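PDB 3HV0: tryptophanyl-tRNA synthetase from Cryptosporidium parvum Iowa II, which probably catalyses the ATP-dependent attachment of L-tryptophan to tRNA(Trp), releasing AMP and diphosphate, as a class I aminoacyl-tRNA synthetase. Local coordinates for residues 85-90 / 275-280; 114-119 / 130-135. One frame throughout, in Å; residues are numbered along the deposited sequence.

Contact 1: 85-90 / 275-280; sequences SESLHV and SIFVND
A single antiparallel bridge, between two loops outside the central sheet, pairs His-89 with Phe-277 beside the active site of this C-terminal catalytic piece of the protein. His-89 and Val-90 open the sequence HVGH, the form taken here by the HIGH signature of class I synthetases, whereas 275-280 follows the disordered loop carrying KMSAS, the counterpart of KMSKS. The two residues form a non-hydrogen-bonded pair with bonds on both flanks: Val-278 N donates to Leu-88 O over 3.1 Å, almost straight at 164°, and Val-90 N reaches Ile-276 O at 2.9 Å.

The two rings run alongside each other, obliquely inclined by 48°; their closest carbons are modelled too near, and the exact spacing is doubtful. Phe-277 also turns its rim to the carbonyl of Ser-87, with CD1 3.5 Å from O. That same oxygen accepts a bond from Ser-85 OG, 2.6 Å away, which ties the loop's start locally. Ser-275 places OG over one face of the imidazole, 3.1 Å from His-89 CD2. His-92 meets this imidazole as well. At the other end, Asn-279 has CG between its backbone N and carbonyl carbon (chi1 70°), which brings OD1 back to Ser-87 OG for a weak bond.

Val-90, Ile-276 and Val-278 all reach helix 344-367. Within the turn from Phe-277 to Asp-280, the aspartate carboxylate takes the Phe-277 N-H and a salt bridge from Lys-288. Backbone bonds thus fix the register of the two signature-bearing loops, while the side-chain polar link at the edge is weak.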
loop_
_atom_site.group_PDB
_atom_site.type_symbol
_atom_site.label_atom_id
_atom_site.label_comp_id
_atom_site.label_asym_id
_atom_site.label_seq_id
_atom_site.Cartn_x
_atom_site.Cartn_y
_atom_site.Cartn_z
ATOM N N SER A 85 -9.219 19.977 1.327
ATOM C CA SER A 85 -10.102 20.991 1.917
ATOM C C SER A 85 -11.449 20.346 2.156
ATOM O O SER A 85 -11.806 19.375 1.492
ATOM C CB SER A 85 -10.263 22.195 0.978
ATOM O OG SER A 85 -11.042 21.866 -0.167
ATOM N N GLU A 86 -12.195 20.899 3.101
ATOM C CA GLU A 86 -13.478 20.332 3.496
ATOM C C GLU A 86 -14.531 20.474 2.403
ATOM O O GLU A 86 -15.419 19.620 2.293
ATOM C CB GLU A 86 -13.984 20.951 4.793
ATOM C CG GLU A 86 -14.950 20.031 5.527
ATOM C CD GLU A 86 -15.467 20.612 6.822
ATOM O OE1 GLU A 86 -14.713 20.585 7.826
ATOM O OE2 GLU A 86 -16.640 21.068 6.830
ATOM N N SER A 87 -14.425 21.532 1.594
ATOM C CA SER A 87 -15.336 21.735 0.471
ATOM C C SER A 87 -14.610 21.790 -0.877
ATOM O O SER A 87 -13.456 22.179 -0.977
ATOM C CB SER A 87 -16.140 23.010 0.682
ATOM O OG SER A 87 -17.174 23.085 -0.284
ATOM N N LEU A 88 -15.300 21.372 -1.922
ATOM C CA LEU A 88 -14.754 21.424 -3.275
ATOM C C LEU A 88 -14.793 22.857 -3.794
ATOM O O LEU A 88 -15.753 23.584 -3.522
ATOM C CB LEU A 88 -15.544 20.504 -4.210
ATOM C CG LEU A 88 -14.991 19.065 -4.333
ATOM C CD1 LEU A 88 -14.761 18.391 -2.970
ATOM C CD2 LEU A 88 -15.897 18.215 -5.217
ATOM N N HIS A 89 -13.745 23.266 -4.526
ATOM C CA HIS A 89 -13.787 24.540 -5.272
ATOM C C HIS A 89 -14.770 24.344 -6.417
ATOM O O HIS A 89 -15.093 23.210 -6.791
ATOM C CB HIS A 89 -12.430 24.945 -5.861
ATOM C CG HIS A 89 -11.304 24.976 -4.869
ATOM N ND1 HIS A 89 -10.098 24.346 -5.093
ATOM C CD2 HIS A 89 -11.193 25.574 -3.660
ATOM C CE1 HIS A 89 -9.292 24.550 -4.061
ATOM N NE2 HIS A 89 -9.933 25.292 -3.176
ATOM N N VAL A 90 -15.241 25.439 -6.990
ATOM C CA VAL A 90 -16.112 25.345 -8.150
ATOM C C VAL A 90 -15.325 24.812 -9.352
ATOM O O VAL A 90 -15.905 24.184 -10.254
ATOM C CB VAL A 90 -16.780 26.701 -8.462
ATOM C CG1 VAL A 90 -17.752 26.584 -9.619
ATOM C CG2 VAL A 90 -17.525 27.204 -7.234
ATOM N N SER A 275 -10.262 30.621 -2.920
ATOM C CA SER A 275 -11.034 30.639 -4.162
ATOM C C SER A 275 -12.472 30.201 -3.864
ATOM O O SER A 275 -12.814 29.875 -2.721
ATOM C CB SER A 275 -10.402 29.709 -5.191
ATOM O OG SER A 275 -10.377 28.378 -4.696
ATOM N N ILE A 276 -13.301 30.172 -4.902
ATOM C CA ILE A 276 -14.753 30.000 -4.752
ATOM C C ILE A 276 -15.145 28.544 -4.364
ATOM O O ILE A 276 -14.957 27.604 -5.151
ATOM C CB ILE A 276 -15.463 30.428 -6.074
ATOM C CG1 ILE A 276 -16.570 31.421 -5.832
ATOM C CG2 ILE A 276 -16.083 29.270 -6.761
ATOM C CD1 ILE A 276 -16.058 32.744 -5.276
ATOM N N PHE A 277 -15.663 28.349 -3.152
ATOM C CA PHE A 277 -16.121 27.020 -2.741
ATOM C C PHE A 277 -17.622 26.837 -2.991
ATOM O O PHE A 277 -18.386 27.797 -2.986
ATOM C CB PHE A 277 -15.806 26.758 -1.272
ATOM C CG PHE A 277 -14.341 26.793 -0.940
ATOM C CD1 PHE A 277 -13.567 25.637 -1.004
ATOM C CD2 PHE A 277 -13.739 27.970 -0.526
ATOM C CE1 PHE A 277 -12.208 25.665 -0.667
ATOM C CE2 PHE A 277 -12.384 28.006 -0.194
ATOM C CZ PHE A 277 -11.618 26.854 -0.272
ATOM N N VAL A 278 -18.049 25.592 -3.197
ATOM C CA VAL A 278 -19.474 25.321 -3.450
ATOM C C VAL A 278 -20.377 25.618 -2.258
ATOM O O VAL A 278 -21.582 25.755 -2.440
ATOM C CB VAL A 278 -19.733 23.864 -3.904
ATOM C CG1 VAL A 278 -19.041 23.585 -5.228
ATOM C CG2 VAL A 278 -19.292 22.892 -2.841
ATOM N N ASN A 279 -19.809 25.704 -1.051
ATOM C CA ASN A 279 -20.575 26.088 0.142
ATOM C C ASN A 279 -20.415 27.561 0.548
ATOM O O ASN A 279 -20.759 27.934 1.671
ATOM C CB ASN A 279 -20.215 25.187 1.320
ATOM C CG ASN A 279 -18.817 25.435 1.850
ATOM O OD1 ASN A 279 -17.938 25.910 1.134
ATOM N ND2 ASN A 279 -18.603 25.098 3.110
ATOM N N ASP A 280 -19.897 28.392 -0.356
ATOM C CA ASP A 280 -19.797 29.832 -0.106
ATOM C C ASP A 280 -21.163 30.498 -0.248
ATOM O O ASP A 280 -21.930 30.187 -1.166
ATOM C CB ASP A 280 -18.807 30.511 -1.071
ATOM C CG ASP A 280 -17.378 30.536 -0.548
ATOM O OD1 ASP A 280 -17.155 30.297 0.654
ATOM O OD2 ASP A 280 -16.469 30.828 -1.351
#

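Contact 2: 114-119 / 130-135; sequences LTDDEK and ETHNYA. With TRP (tryptophan), chain C.
The methyl of Thr-131 presses against the first turn of helix 116-122, its CG2 lying 3.3 Å from Asp-116 CB and close to the Asp-116 carbonyl. CG2 is roughly anti to the backbone N (about -162°), a torsion that turns it to the neighbouring helix, while OG1 turns back to Thr-127 O. Asp-116 OD2 comes to the edge of the His-132 ring, 4.0 Å from ND1, with carboxylate and imidazole planes 60° apart; this is proximity without a hydrogen bond, and any attraction would depend on whether the imidazole is protonated. The other oxygen, OD1, is bonded to Leu-158 N. Further along, Leu-114 and Ala-135 meet through their CB atoms at 4.3 Å.

These contacts belong to a beta-alpha-beta crossover of the Rossmann fold: helix 128-143 packs beside the end of strand 110-114 in the connection to its parallel neighbour 152-156. An inverse gamma turn centred on Thr-115 leads from the strand into helix 116-122, which carries tryptophan-binding side chains. Glu-118, with CG anti to its backbone N and an extended chain, offers OE1 to the ligand ammonium at 2.5 Å from TRP N. Thr-115 OG1 donates to the same OE1 at 2.6 Å, meeting it on the anti side, 18° from the carboxylate plane, and so steadies the acceptor. The Thr-115 methyl CG2 lies 3.6 Å from TRP CD1. Tyr-78 OH bonds the ligand too, and Asp-117 OD2 reaches Tyr-165 OH of the second subunit.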
loop_
_atom_site.group_PDB
_atom_site.type_symbol
_atom_site.label_atom_id
_atom_site.label_comp_id
_atom_site.label_asym_id
_atom_site.label_seq_id
_atom_site.Cartn_x
_atom_site.Cartn_y
_atom_site.Cartn_z
ATOM N N LEU A 114 -11.453 8.872 -3.625
ATOM C CA LEU A 114 -11.076 9.972 -2.773
ATOM C C LEU A 114 -9.713 9.648 -2.158
ATOM O O LEU A 114 -9.581 8.710 -1.398
ATOM C CB LEU A 114 -12.162 10.233 -1.748
ATOM C CG LEU A 114 -13.299 10.969 -2.476
ATOM C CD1 LEU A 114 -14.660 10.298 -2.309
ATOM C CD2 LEU A 114 -13.293 12.428 -2.065
ATOM N N THR A 115 -8.699 10.419 -2.522
ATOM C CA THR A 115 -7.330 10.076 -2.192
ATOM C C THR A 115 -6.885 10.617 -0.841
ATOM O O THR A 115 -5.938 11.406 -0.767
ATOM C CB THR A 115 -6.335 10.532 -3.308
ATOM O OG1 THR A 115 -6.218 11.962 -3.356
ATOM C CG2 THR A 115 -6.802 10.047 -4.628
ATOM N N ASP A 116 -7.508 10.160 0.242
ATOM C CA ASP A 116 -7.087 10.642 1.584
ATOM C C ASP A 116 -5.633 10.276 1.940
ATOM O O ASP A 116 -5.007 10.985 2.701
ATOM C CB ASP A 116 -8.038 10.213 2.702
ATOM C CG ASP A 116 -8.550 8.812 2.521
ATOM O OD1 ASP A 116 -7.775 7.857 2.491
ATOM O OD2 ASP A 116 -9.747 8.620 2.388
ATOM N N ASP A 117 -5.121 9.174 1.395
ATOM C CA ASP A 117 -3.716 8.809 1.502
ATOM C C ASP A 117 -2.760 9.809 0.841
ATOM O O ASP A 117 -1.772 10.204 1.454
ATOM C CB ASP A 117 -3.477 7.392 0.950
ATOM C CG ASP A 117 -4.085 7.172 -0.439
ATOM O OD1 ASP A 117 -4.632 8.132 -1.008
ATOM O OD2 ASP A 117 -4.012 6.037 -0.954
ATOM N N GLU A 118 -3.068 10.233 -0.384
ATOM C CA GLU A 118 -2.194 11.129 -1.164
ATOM C C GLU A 118 -1.893 12.444 -0.450
ATOM O O GLU A 118 -0.761 12.885 -0.398
ATOM C CB GLU A 118 -2.840 11.417 -2.544
ATOM C CG GLU A 118 -2.155 12.506 -3.393
ATOM C CD GLU A 118 -2.946 12.889 -4.668
ATOM O OE1 GLU A 118 -4.158 12.518 -4.790
ATOM O OE2 GLU A 118 -2.349 13.582 -5.548
ATOM N N LYS A 119 -2.932 13.073 0.080
ATOM C CA LYS A 119 -2.873 14.468 0.548
ATOM C C LYS A 119 -2.281 14.523 1.922
ATOM O O LYS A 119 -1.578 15.468 2.264
ATOM C CB LYS A 119 -4.270 15.106 0.521
ATOM C CG LYS A 119 -4.890 15.160 -0.895
ATOM C CD LYS A 119 -3.957 15.970 -1.817
ATOM C CE LYS A 119 -4.534 16.204 -3.200
ATOM N NZ LYS A 119 -3.702 17.207 -3.954
ATOM N N GLU A 130 -7.921 14.251 9.464
ATOM C CA GLU A 130 -8.494 15.383 8.743
ATOM C C GLU A 130 -8.840 15.028 7.306
ATOM O O GLU A 130 -9.904 15.396 6.801
ATOM C CB GLU A 130 -7.524 16.557 8.752
ATOM C CG GLU A 130 -7.327 17.185 10.158
ATOM C CD GLU A 130 -6.219 18.212 10.183
ATOM O OE1 GLU A 130 -5.091 17.904 9.763
ATOM O OE2 GLU A 130 -6.474 19.335 10.625
ATOM N N THR A 131 -7.919 14.315 6.658
ATOM C CA THR A 131 -8.072 13.903 5.281
ATOM C C THR A 131 -9.226 12.928 5.100
ATOM O O THR A 131 -9.900 12.920 4.066
ATOM C CB THR A 131 -6.789 13.230 4.751
ATOM O OG1 THR A 131 -5.653 14.003 5.123
ATOM C CG2 THR A 131 -6.824 13.238 3.279
ATOM N N HIS A 132 -9.445 12.107 6.117
ATOM C CA HIS A 132 -10.503 11.117 6.066
ATOM C C HIS A 132 -11.835 11.828 6.192
ATOM O O HIS A 132 -12.727 11.573 5.383
ATOM C CB HIS A 132 -10.307 10.073 7.166
ATOM C CG HIS A 132 -11.260 8.929 7.089
ATOM N ND1 HIS A 132 -11.251 8.025 6.050
ATOM C CD2 HIS A 132 -12.264 8.544 7.916
ATOM C CE1 HIS A 132 -12.210 7.134 6.236
ATOM N NE2 HIS A 132 -12.840 7.426 7.363
ATOM N N ASN A 133 -11.958 12.729 7.182
ATOM C CA ASN A 133 -13.168 13.556 7.338
ATOM C C ASN A 133 -13.451 14.449 6.125
ATOM O O ASN A 133 -14.618 14.574 5.689
ATOM C CB ASN A 133 -13.088 14.426 8.588
ATOM C CG ASN A 133 -13.015 13.609 9.875
ATOM O OD1 ASN A 133 -13.404 12.434 9.916
ATOM N ND2 ASN A 133 -12.513 14.233 10.935
ATOM N N TYR A 134 -12.392 15.074 5.594
ATOM C CA TYR A 134 -12.520 15.949 4.446
ATOM C C TYR A 134 -12.999 15.123 3.255
ATOM O O TYR A 134 -13.714 15.627 2.389
ATOM C CB TYR A 134 -11.189 16.558 4.055
ATOM C CG TYR A 134 -10.618 17.663 4.902
ATOM C CD1 TYR A 134 -11.288 18.183 6.009
ATOM C CD2 TYR A 134 -9.374 18.200 4.575
ATOM C CE1 TYR A 134 -10.716 19.203 6.780
ATOM C CE2 TYR A 134 -8.791 19.207 5.334
ATOM C CZ TYR A 134 -9.466 19.715 6.428
ATOM O OH TYR A 134 -8.876 20.718 7.160
ATOM N N ALA A 135 -12.543 13.870 3.197
ATOM C CA ALA A 135 -13.005 12.927 2.193
ATOM C C ALA A 135 -14.511 12.731 2.260
ATOM O O ALA A 135 -15.182 12.784 1.235
ATOM C CB ALA A 135 -12.315 11.602 2.351
HETATM N N TRP C . -4.883 13.061 -7.121
HETATM C CA TRP C . -6.046 13.732 -7.774
HETATM C C TRP C . -6.139 15.177 -7.307
HETATM O O TRP C . -5.581 15.530 -6.252
HETATM C CB TRP C . -7.372 12.990 -7.511
HETATM C CG TRP C . -7.620 11.832 -8.448
HETATM C CD1 TRP C . -7.504 10.494 -8.158
HETATM C CD2 TRP C . -8.042 11.900 -9.819
HETATM N NE1 TRP C . -7.826 9.741 -9.254
HETATM C CE2 TRP C . -8.145 10.576 -10.291
HETATM C CE3 TRP C . -8.341 12.945 -10.688
HETATM C CZ2 TRP C . -8.535 10.274 -11.594
HETATM C CZ3 TRP C . -8.723 12.643 -11.982
HETATM C CH2 TRP C . -8.806 11.313 -12.426
HETATM O OXT TRP C . -6.767 15.997 -8.003
#

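Contact 2 is nested along the chain inside the loop closed by contact 1, and their centres lie 16 Å apart. They meet at Tyr-134, whose CD2 is 3.7 Å from Ser-85 N and whose CD1 is 4.0 Å from Glu-86 CA. Helix 128-143 joins them further, since Asn-138 and Asp-141 bond the backbone of 85-90 while the 130-135 part packs on 114-119. Arg-81 links both as well, through Ser-85 OG and the Thr-115 backbone. The bound tryptophan touches 114-119 directly, whereas the His-89 side chain stays about 9 Å from it, consistent with a class I signature serving the neighbouring ATP site.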